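Local coordinates for protein beta-L-arabinobiosidase (Bacteroides thetaiotaomicron, PDB 5MQR) that is a glycoside hydrolase of plant pectin breakdown in a gut bacterium, probably cleaving beta-linked L-arabinofuranose units, at residues 1037-1042 with 1100-1105; 262-267 with 308-313. All coordinates share one frame; numbering follows the deposited sequence.

Contact 1: residues 1037-1042 with 1100-1105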
ATOM      1  N   ASP A1037      23.304 -12.135  -8.268  1.00 32.39           N
ATOM      2  CA  ASP A1037      22.589 -13.312  -7.748  1.00 33.21           C
ATOM      3  C   ASP A1037      21.077 -13.022  -7.656  1.00 33.14           C
ATOM      4  O   ASP A1037      20.610 -12.045  -8.237  1.00 32.07           O
ATOM      5  CB  ASP A1037      23.229 -13.764  -6.408  1.00 33.58           C
ATOM      6  CG  ASP A1037      23.044 -12.747  -5.271  1.00 33.26           C
ATOM      7  OD1 ASP A1037      22.309 -11.752  -5.445  1.00 32.89           O
ATOM      8  OD2 ASP A1037      23.630 -12.933  -4.183  1.00 33.40           O
ATOM      9  N   ASP A1038      20.332 -13.848  -6.917  1.00 33.91           N
ATOM     10  CA  ASP A1038      18.881 -13.743  -6.816  1.00 34.67           C
ATOM     11  C   ASP A1038      18.421 -12.997  -5.558  1.00 33.23           C
ATOM     12  O   ASP A1038      17.243 -13.056  -5.196  1.00 33.62           O
ATOM     13  CB  ASP A1038      18.261 -15.153  -6.832  1.00 37.04           C
ATOM     14  CG  ASP A1038      18.779 -16.002  -7.978  1.00 40.50           C
ATOM     15  OD1 ASP A1038      19.127 -15.404  -9.034  1.00 43.03           O
ATOM     16  OD2 ASP A1038      18.871 -17.251  -7.825  1.00 42.93           O
ATOM     17  N   THR A1039      19.327 -12.296  -4.898  1.00 32.06           N
ATOM     18  CA  THR A1039      19.017 -11.648  -3.634  1.00 31.33           C
ATOM     19  C   THR A1039      18.740 -10.161  -3.929  1.00 30.03           C
ATOM     20  O   THR A1039      19.413  -9.558  -4.764  1.00 29.58           O
ATOM     21  CB  THR A1039      20.164 -11.901  -2.613  1.00 31.61           C
ATOM     22  OG1 THR A1039      20.094 -13.270  -2.172  1.00 32.93           O
ATOM     23  CG2 THR A1039      20.079 -10.992  -1.401  1.00 30.95           C
ATOM     24  N   ILE A1040      17.726  -9.595  -3.280  1.00 29.07           N
ATOM     25  CA  ILE A1040      17.449  -8.173  -3.398  1.00 28.82           C
ATOM     26  C   ILE A1040      18.036  -7.455  -2.190  1.00 28.90           C
ATOM     27  O   ILE A1040      17.805  -7.870  -1.055  1.00 28.70           O
ATOM     28  CB  ILE A1040      15.949  -7.882  -3.462  1.00 28.62           C
ATOM     29  CG1 ILE A1040      15.304  -8.683  -4.599  1.00 28.44           C
ATOM     30  CG2 ILE A1040      15.703  -6.372  -3.604  1.00 27.96           C
ATOM     31  CD1 ILE A1040      13.787  -8.591  -4.597  1.00 28.31           C
ATOM     32  N   GLU A1041      18.785  -6.387  -2.447  1.00 28.74           N
ATOM     33  CA  GLU A1041      19.491  -5.635  -1.405  1.00 29.26           C
ATOM     34  C   GLU A1041      19.140  -4.170  -1.589  1.00 27.71           C
ATOM     35  O   GLU A1041      19.406  -3.609  -2.643  1.00 27.69           O
ATOM     36  CB  GLU A1041      21.008  -5.843  -1.535  1.00 30.80           C
ATOM     37  CG  GLU A1041      21.888  -5.032  -0.565  1.00 32.25           C
ATOM     38  CD  GLU A1041      23.394  -5.071  -0.902  1.00 33.85           C
ATOM     39  OE1 GLU A1041      23.808  -5.776  -1.840  1.00 34.34           O
ATOM     40  OE2 GLU A1041      24.192  -4.382  -0.226  1.00 36.22           O
ATOM     41  N   ILE A1042      18.519  -3.572  -0.584  1.00 26.83           N
ATOM     42  CA  ILE A1042      18.306  -2.138  -0.569  1.00 26.57           C
ATOM     43  C   ILE A1042      18.910  -1.524   0.666  1.00 26.19           C
ATOM     44  O   ILE A1042      19.026  -2.168   1.702  1.00 25.99           O
ATOM     45  CB  ILE A1042      16.826  -1.709  -0.702  1.00 26.50           C
ATOM     46  CG1 ILE A1042      16.051  -1.862   0.613  1.00 26.85           C
ATOM     47  CG2 ILE A1042      16.166  -2.477  -1.828  1.00 26.63           C
ATOM     48  CD1 ILE A1042      14.608  -1.385   0.527  1.00 26.51           C
ATOM     49  N   ARG A1100      19.413  -0.943   5.962  1.00 30.07           N
ATOM     50  CA  ARG A1100      19.642  -2.016   4.993  1.00 31.21           C
ATOM     51  C   ARG A1100      18.596  -3.169   5.131  1.00 30.70           C
ATOM     52  O   ARG A1100      18.341  -3.665   6.215  1.00 31.08           O
ATOM     53  CB  ARG A1100      21.062  -2.573   5.131  1.00 32.30           C
ATOM     54  CG  ARG A1100      21.398  -3.605   4.086  1.00 34.02           C
ATOM     55  CD  ARG A1100      22.775  -4.204   4.273  1.00 36.73           C
ATOM     56  NE  ARG A1100      23.790  -3.347   3.673  1.00 38.96           N
ATOM     57  CZ  ARG A1100      24.831  -2.780   4.303  1.00 41.40           C
ATOM     58  NH1 ARG A1100      25.061  -2.968   5.610  1.00 42.73           N
ATOM     59  NH2 ARG A1100      25.680  -2.017   3.600  1.00 40.46           N
ATOM     60  N   LEU A1101      18.024  -3.590   4.019  1.00 31.02           N
ATOM     61  CA  LEU A1101      17.050  -4.666   3.989  1.00 31.58           C
ATOM     62  C   LEU A1101      17.412  -5.589   2.835  1.00 32.93           C
ATOM     63  O   LEU A1101      17.536  -5.141   1.689  1.00 32.81           O
ATOM     64  CB  LEU A1101      15.648  -4.094   3.818  1.00 30.63           C
ATOM     65  CG  LEU A1101      14.495  -5.084   3.630  1.00 30.96           C
ATOM     66  CD1 LEU A1101      14.388  -6.082   4.787  1.00 31.15           C
ATOM     67  CD2 LEU A1101      13.190  -4.311   3.456  1.00 30.42           C
ATOM     68  N   VAL A1102      17.601  -6.868   3.166  1.00 35.10           N
ATOM     69  CA  VAL A1102      18.066  -7.897   2.257  1.00 36.41           C
ATOM     70  C   VAL A1102      17.018  -9.002   2.231  1.00 38.15           C
ATOM     71  O   VAL A1102      16.667  -9.538   3.269  1.00 41.06           O
ATOM     72  CB  VAL A1102      19.420  -8.464   2.730  1.00 37.49           C
ATOM     73  CG1 VAL A1102      19.801  -9.721   1.961  1.00 38.02           C
ATOM     74  CG2 VAL A1102      20.515  -7.411   2.584  1.00 37.21           C
ATOM     75  N   CYS A1103      16.525  -9.333   1.048  1.00 38.71           N
ATOM     76  CA  CYS A1103      15.572 -10.407   0.860  1.00 39.88           C
ATOM     77  C   CYS A1103      16.249 -11.516   0.104  1.00 40.53           C
ATOM     78  O   CYS A1103      16.436 -11.416  -1.113  1.00 37.71           O
ATOM     79  CB  CYS A1103      14.385  -9.896   0.053  1.00 40.80           C
ATOM     80  SG  CYS A1103      13.616  -8.484   0.847  1.00 44.76           S
ATOM     81  N   GLU A1104      16.625 -12.572   0.818  1.00 44.33           N
ATOM     82  CA  GLU A1104      17.384 -13.665   0.207  1.00 47.60           C
ATOM     83  C   GLU A1104      16.524 -14.502  -0.692  1.00 46.61           C
ATOM     84  O   GLU A1104      15.399 -14.810  -0.354  1.00 44.67           O
ATOM     85  CB  GLU A1104      18.032 -14.544   1.258  1.00 51.86           C
ATOM     86  CG  GLU A1104      19.045 -13.776   2.094  1.00 55.62           C
ATOM     87  CD  GLU A1104      20.284 -14.577   2.451  1.00 61.71           C
ATOM     88  OE1 GLU A1104      20.464 -15.724   1.952  1.00 65.08           O
ATOM     89  OE2 GLU A1104      21.093 -14.036   3.246  1.00 65.01           O
ATOM     90  N   ASN A1105      17.065 -14.825  -1.861  1.00 49.45           N
ATOM     91  CA  ASN A1105      16.393 -15.652  -2.868  1.00 51.85           C
ATOM     92  C   ASN A1105      14.903 -15.327  -3.049  1.00 50.15           C
ATOM     93  O   ASN A1105      14.070 -16.217  -3.062  1.00 50.69           O
ATOM     94  CB  ASN A1105      16.609 -17.143  -2.526  1.00 55.16           C
ATOM     95  CG  ASN A1105      18.090 -17.517  -2.465  1.00 56.58           C
ATOM     96  OD1 ASN A1105      18.843 -17.231  -3.395  1.00 59.10           O
ATOM     97  ND2 ASN A1105      18.514 -18.135  -1.365  1.00 57.02           N
TER
HETATM   98  O   HOH W   1      20.916 -15.684  -4.781  1.00 43.89           O
HETATM   99  O   HOH W   2      23.961  -2.218   1.160  1.00 22.38           O
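Ile1042 and Leu1101 face each other as an antiparallel hydrogen-bonded pair. Ile1042 N gives a nearly straight bond (178°) to Leu1101 O at 2.9 Å, and Leu1101 N returns one to Ile1042 O. Ile1040 and Cys1103 repeat the exchange, Cys1103 N meeting Ile1040 O at 2.9 Å. Between these two pairs Glu1041 and Val1102 form a non-hydrogen-bonded pair, and their side chains point to the other face. Ile1042 has CG1 set between its backbone N and carbonyl carbon (chi1 78°), which lays this branch alongside Leu1101, CG1 to CB 3.9 Å. At the other end, Thr1039 CG2 packs on Val1102 CG1 at 3.6 Å, the two side chains slanting across each other, while Thr1039 OG1 accepts a weak bond from Asn1105 N, 3.4 Å long.

The axes of strands 1040-1042 and 1101-1103 are antiparallel (174°), and the face carrying Ile1040, Ile1042, Leu1101 and Cys1103 lies against strands 1064-1071 and 1082-1087, touching Leu1066, Ile1068, Leu1083, Ile1085 and Val1087. A two-stranded layer thus covers a larger antiparallel sheet, consistent with the beta-sandwich C-terminal domain of the family 65 glycosidases.

On the face of Glu1041 and Val1102, Glu1041 OE2 and Arg1100 NE are 4.1 Å apart, beyond a salt bridge, and a water joins them, donating to OE2 and accepting from NE in the guanidinium plane. The second carboxylate oxygen, OE1, makes a salt bridge to Arg1035, which also pairs with Asp1037 OD2, so one arginine ties both acids. A second water links Asp1038 N to Asn1105 OD1. Asp1037 OD1 takes the N-H of Thr1039 at 3.1 Å from above the carboxylate plane, an Asx turn that shapes the chain just before it enters the strand.

Contact 2: residues 262-267 with 308-313; sequences YKAFNC and NAKIWG
Asn266 reaches across to Trp312 and its neighbours from a strand too distant for direct backbone pairing, the CA atoms of Asn266 and Trp312 being 6.8 Å apart. Its CG sits between the backbone N and the carbonyl carbon (chi1 56°), which turns the amide toward 308-313. CB rests 3.7 Å from Trp312 CZ3, and CG comes near Trp312 CE3, the two side chains crossing at a slant with the amide and indole planes only 16° apart. OD1 then accepts the N-H of Gly313 at 2.9 Å, nearly along its C=O axis. ND2 has two acceptors: Ile311 O at 3.0 Å, through a bent bond (134°) tilted from the amide plane, and Ala264 O at 3.3 Å, close to that plane. Beside it Ala264 CB packs on Lys310 CE at 3.8 Å, while the lysine NZ goes on to Gln77.

Strands 266-269 and 311-315 run the same way, and each is the first strand of a successive four-stranded antiparallel sheet, the arrangement of neighbouring blades in a beta-propeller. Water reinforces the junction: one molecule joins Ala264 O to Ile311 N, another donates to both Cys267 O and Gly313 O. With an N-H donor on OD1 and carbonyls on ND2, the amide cannot be flipped without losing its bonds; donor and acceptor at once, it bonds to the backbone at Ile311 and Gly313 much as a peptide group would.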
ATOM      1  N   TYR A 262     -25.588  11.951  26.255  1.00 36.26           N
ATOM      2  CA  TYR A 262     -24.972  11.625  25.001  1.00 35.13           C
ATOM      3  C   TYR A 262     -24.993  10.108  24.956  1.00 33.84           C
ATOM      4  O   TYR A 262     -24.903   9.450  25.999  1.00 33.51           O
ATOM      5  CB  TYR A 262     -23.549  12.173  24.936  1.00 35.80           C
ATOM      6  CG  TYR A 262     -23.449  13.686  25.072  1.00 37.90           C
ATOM      7  CD1 TYR A 262     -24.266  14.545  24.311  1.00 38.36           C
ATOM      8  CD2 TYR A 262     -22.553  14.272  25.971  1.00 39.46           C
ATOM      9  CE1 TYR A 262     -24.182  15.928  24.435  1.00 38.94           C
ATOM     10  CE2 TYR A 262     -22.466  15.661  26.099  1.00 40.26           C
ATOM     11  CZ  TYR A 262     -23.273  16.477  25.322  1.00 39.58           C
ATOM     12  OH  TYR A 262     -23.170  17.832  25.453  1.00 40.16           O
ATOM     13  N   LYS A 263     -25.114   9.552  23.760  1.00 32.38           N
ATOM     14  CA  LYS A 263     -25.525   8.160  23.629  1.00 31.76           C
ATOM     15  C   LYS A 263     -24.468   7.255  23.071  1.00 29.03           C
ATOM     16  O   LYS A 263     -23.769   7.636  22.153  1.00 27.66           O
ATOM     17  CB  LYS A 263     -26.746   8.078  22.729  1.00 33.43           C
ATOM     18  CG  LYS A 263     -27.782   9.091  23.138  1.00 36.01           C
ATOM     19  CD  LYS A 263     -29.202   8.642  22.905  1.00 37.46           C
ATOM     20  CE  LYS A 263     -30.120   9.545  23.716  1.00 39.60           C
ATOM     21  NZ  LYS A 263     -31.523   9.284  23.322  1.00 40.88           N
ATOM     22  N   ALA A 264     -24.399   6.043  23.621  1.00 27.46           N
ATOM     23  CA  ALA A 264     -23.564   4.966  23.093  1.00 26.04           C
ATOM     24  C   ALA A 264     -22.084   5.350  23.046  1.00 24.77           C
ATOM     25  O   ALA A 264     -21.398   5.133  22.037  1.00 23.82           O
ATOM     26  CB  ALA A 264     -24.073   4.536  21.718  1.00 25.90           C
ATOM     27  N   PHE A 265     -21.624   5.951  24.141  1.00 24.52           N
ATOM     28  CA  PHE A 265     -20.216   6.289  24.347  1.00 24.63           C
ATOM     29  C   PHE A 265     -19.276   5.155  23.941  1.00 24.07           C
ATOM     30  O   PHE A 265     -19.488   3.986  24.276  1.00 23.45           O
ATOM     31  CB  PHE A 265     -20.004   6.636  25.823  1.00 25.79           C
ATOM     32  CG  PHE A 265     -18.570   6.890  26.216  1.00 26.00           C
ATOM     33  CD1 PHE A 265     -17.729   5.837  26.561  1.00 26.00           C
ATOM     34  CD2 PHE A 265     -18.088   8.190  26.301  1.00 26.72           C
ATOM     35  CE1 PHE A 265     -16.416   6.067  26.942  1.00 26.98           C
ATOM     36  CE2 PHE A 265     -16.767   8.447  26.688  1.00 27.48           C
ATOM     37  CZ  PHE A 265     -15.926   7.379  27.011  1.00 27.68           C
ATOM     38  N   ASN A 266     -18.250   5.505  23.190  1.00 24.12           N
ATOM     39  CA  ASN A 266     -17.071   4.649  23.057  1.00 24.06           C
ATOM     40  C   ASN A 266     -15.873   5.551  22.958  1.00 24.61           C
ATOM     41  O   ASN A 266     -16.016   6.729  22.661  1.00 24.35           O
ATOM     42  CB  ASN A 266     -17.154   3.668  21.881  1.00 23.67           C
ATOM     43  CG  ASN A 266     -17.394   4.337  20.540  1.00 23.62           C
ATOM     44  OD1 ASN A 266     -16.555   4.257  19.642  1.00 23.41           O
ATOM     45  ND2 ASN A 266     -18.560   4.968  20.383  1.00 23.95           N
ATOM     46  N   CYS A 267     -14.697   4.999  23.233  1.00 25.49           N
ATOM     47  CA  CYS A 267     -13.487   5.786  23.286  1.00 25.82           C
ATOM     48  C   CYS A 267     -12.275   4.994  22.909  1.00 25.68           C
ATOM     49  O   CYS A 267     -12.294   3.753  22.883  1.00 25.75           O
ATOM     50  CB  CYS A 267     -13.288   6.345  24.711  1.00 27.04           C
ATOM     51  SG  CYS A 267     -12.920   5.139  26.018  1.00 27.98           S
ATOM     52  N   ASN A 308     -28.018   8.232  13.602  1.00 31.84           N
ATOM     53  CA  ASN A 308     -28.576   7.706  14.811  1.00 33.44           C
ATOM     54  C   ASN A 308     -28.192   6.266  15.119  1.00 31.19           C
ATOM     55  O   ASN A 308     -28.607   5.733  16.132  1.00 31.02           O
ATOM     56  CB  ASN A 308     -30.100   7.762  14.670  1.00 37.52           C
ATOM     57  CG  ASN A 308     -30.749   8.233  15.929  1.00 42.00           C
ATOM     58  OD1 ASN A 308     -30.380   9.285  16.446  1.00 47.65           O
ATOM     59  ND2 ASN A 308     -31.698   7.457  16.459  1.00 45.01           N
ATOM     60  N   ALA A 309     -27.429   5.626  14.247  1.00 28.98           N
ATOM     61  CA  ALA A 309     -27.232   4.185  14.328  1.00 27.98           C
ATOM     62  C   ALA A 309     -25.864   3.755  14.920  1.00 26.66           C
ATOM     63  O   ALA A 309     -25.404   2.636  14.641  1.00 25.66           O
ATOM     64  CB  ALA A 309     -27.445   3.584  12.948  1.00 27.63           C
ATOM     65  N   LYS A 310     -25.276   4.629  15.752  1.00 25.46           N
ATOM     66  CA  LYS A 310     -23.927   4.492  16.369  1.00 25.21           C
ATOM     67  C   LYS A 310     -22.720   4.625  15.415  1.00 24.39           C
ATOM     68  O   LYS A 310     -22.777   4.283  14.230  1.00 23.88           O
ATOM     69  CB  LYS A 310     -23.729   3.177  17.131  1.00 25.69           C
ATOM     70  CG  LYS A 310     -24.685   2.877  18.257  1.00 26.24           C
ATOM     71  CD  LYS A 310     -24.279   1.573  18.942  1.00 26.32           C
ATOM     72  CE  LYS A 310     -25.217   1.243  20.105  1.00 26.84           C
ATOM     73  NZ  LYS A 310     -24.843   0.001  20.838  1.00 26.71           N
ATOM     74  N   ILE A 311     -21.617   5.090  15.988  1.00 23.89           N
ATOM     75  CA  ILE A 311     -20.317   5.082  15.336  1.00 22.91           C
ATOM     76  C   ILE A 311     -19.330   4.421  16.315  1.00 22.48           C
ATOM     77  O   ILE A 311     -19.369   4.662  17.532  1.00 22.95           O
ATOM     78  CB  ILE A 311     -19.889   6.502  14.925  1.00 23.24           C
ATOM     79  CG1 ILE A 311     -18.433   6.510  14.415  1.00 23.86           C
ATOM     80  CG2 ILE A 311     -20.053   7.488  16.074  1.00 23.47           C
ATOM     81  CD1 ILE A 311     -18.072   7.737  13.574  1.00 24.03           C
ATOM     82  N   TRP A 312     -18.496   3.542  15.786  1.00 21.27           N
ATOM     83  CA  TRP A 312     -17.505   2.847  16.561  1.00 21.20           C
ATOM     84  C   TRP A 312     -16.138   3.289  16.109  1.00 21.28           C
ATOM     85  O   TRP A 312     -15.837   3.229  14.925  1.00 21.20           O
ATOM     86  CB  TRP A 312     -17.606   1.357  16.303  1.00 20.68           C
ATOM     87  CG  TRP A 312     -16.483   0.594  16.906  1.00 20.46           C
ATOM     88  CD1 TRP A 312     -15.435   0.033  16.252  1.00 20.01           C
ATOM     89  CD2 TRP A 312     -16.269   0.360  18.293  1.00 20.86           C
ATOM     90  NE1 TRP A 312     -14.598  -0.570  17.135  1.00 20.26           N
ATOM     91  CE2 TRP A 312     -15.080  -0.384  18.404  1.00 21.04           C
ATOM     92  CE3 TRP A 312     -16.978   0.690  19.458  1.00 21.21           C
ATOM     93  CZ2 TRP A 312     -14.570  -0.811  19.650  1.00 21.34           C
ATOM     94  CZ3 TRP A 312     -16.481   0.266  20.685  1.00 21.79           C
ATOM     95  CH2 TRP A 312     -15.291  -0.491  20.770  1.00 21.49           C
ATOM     96  N   GLY A 313     -15.310   3.681  17.051  1.00 21.97           N
ATOM     97  CA  GLY A 313     -13.924   4.030  16.770  1.00 23.19           C
ATOM     98  C   GLY A 313     -12.976   3.228  17.648  1.00 23.65           C
ATOM     99  O   GLY A 313     -13.266   2.995  18.805  1.00 24.69           O
TER
HETATM  100  O   HOH W   3     -21.890   5.575  18.962  1.00 24.97           O
HETATM  101  O   HOH W   4     -13.331   1.834  21.288  1.00 27.19           O

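In the fold
Contact 1 and contact 2 lie on opposite sides of the chain's centre, their centres about 47 Å apart, and they share no strand or sheet. Contact 2 is buried within the N-terminal propeller and joins two separate sheets; contact 1 is partly buried near the C-terminus and pairs two strands within one small sheet. The chemistry differs accordingly. Residues 1037-1042 and 1100-1105 are joined mainly by reciprocal backbone bonds, with an apolar face turned inward and charged groups and water outward. Residues 262-267 and 308-313 instead stand apart, and a side-chain amide and bridging waters connect their backbones.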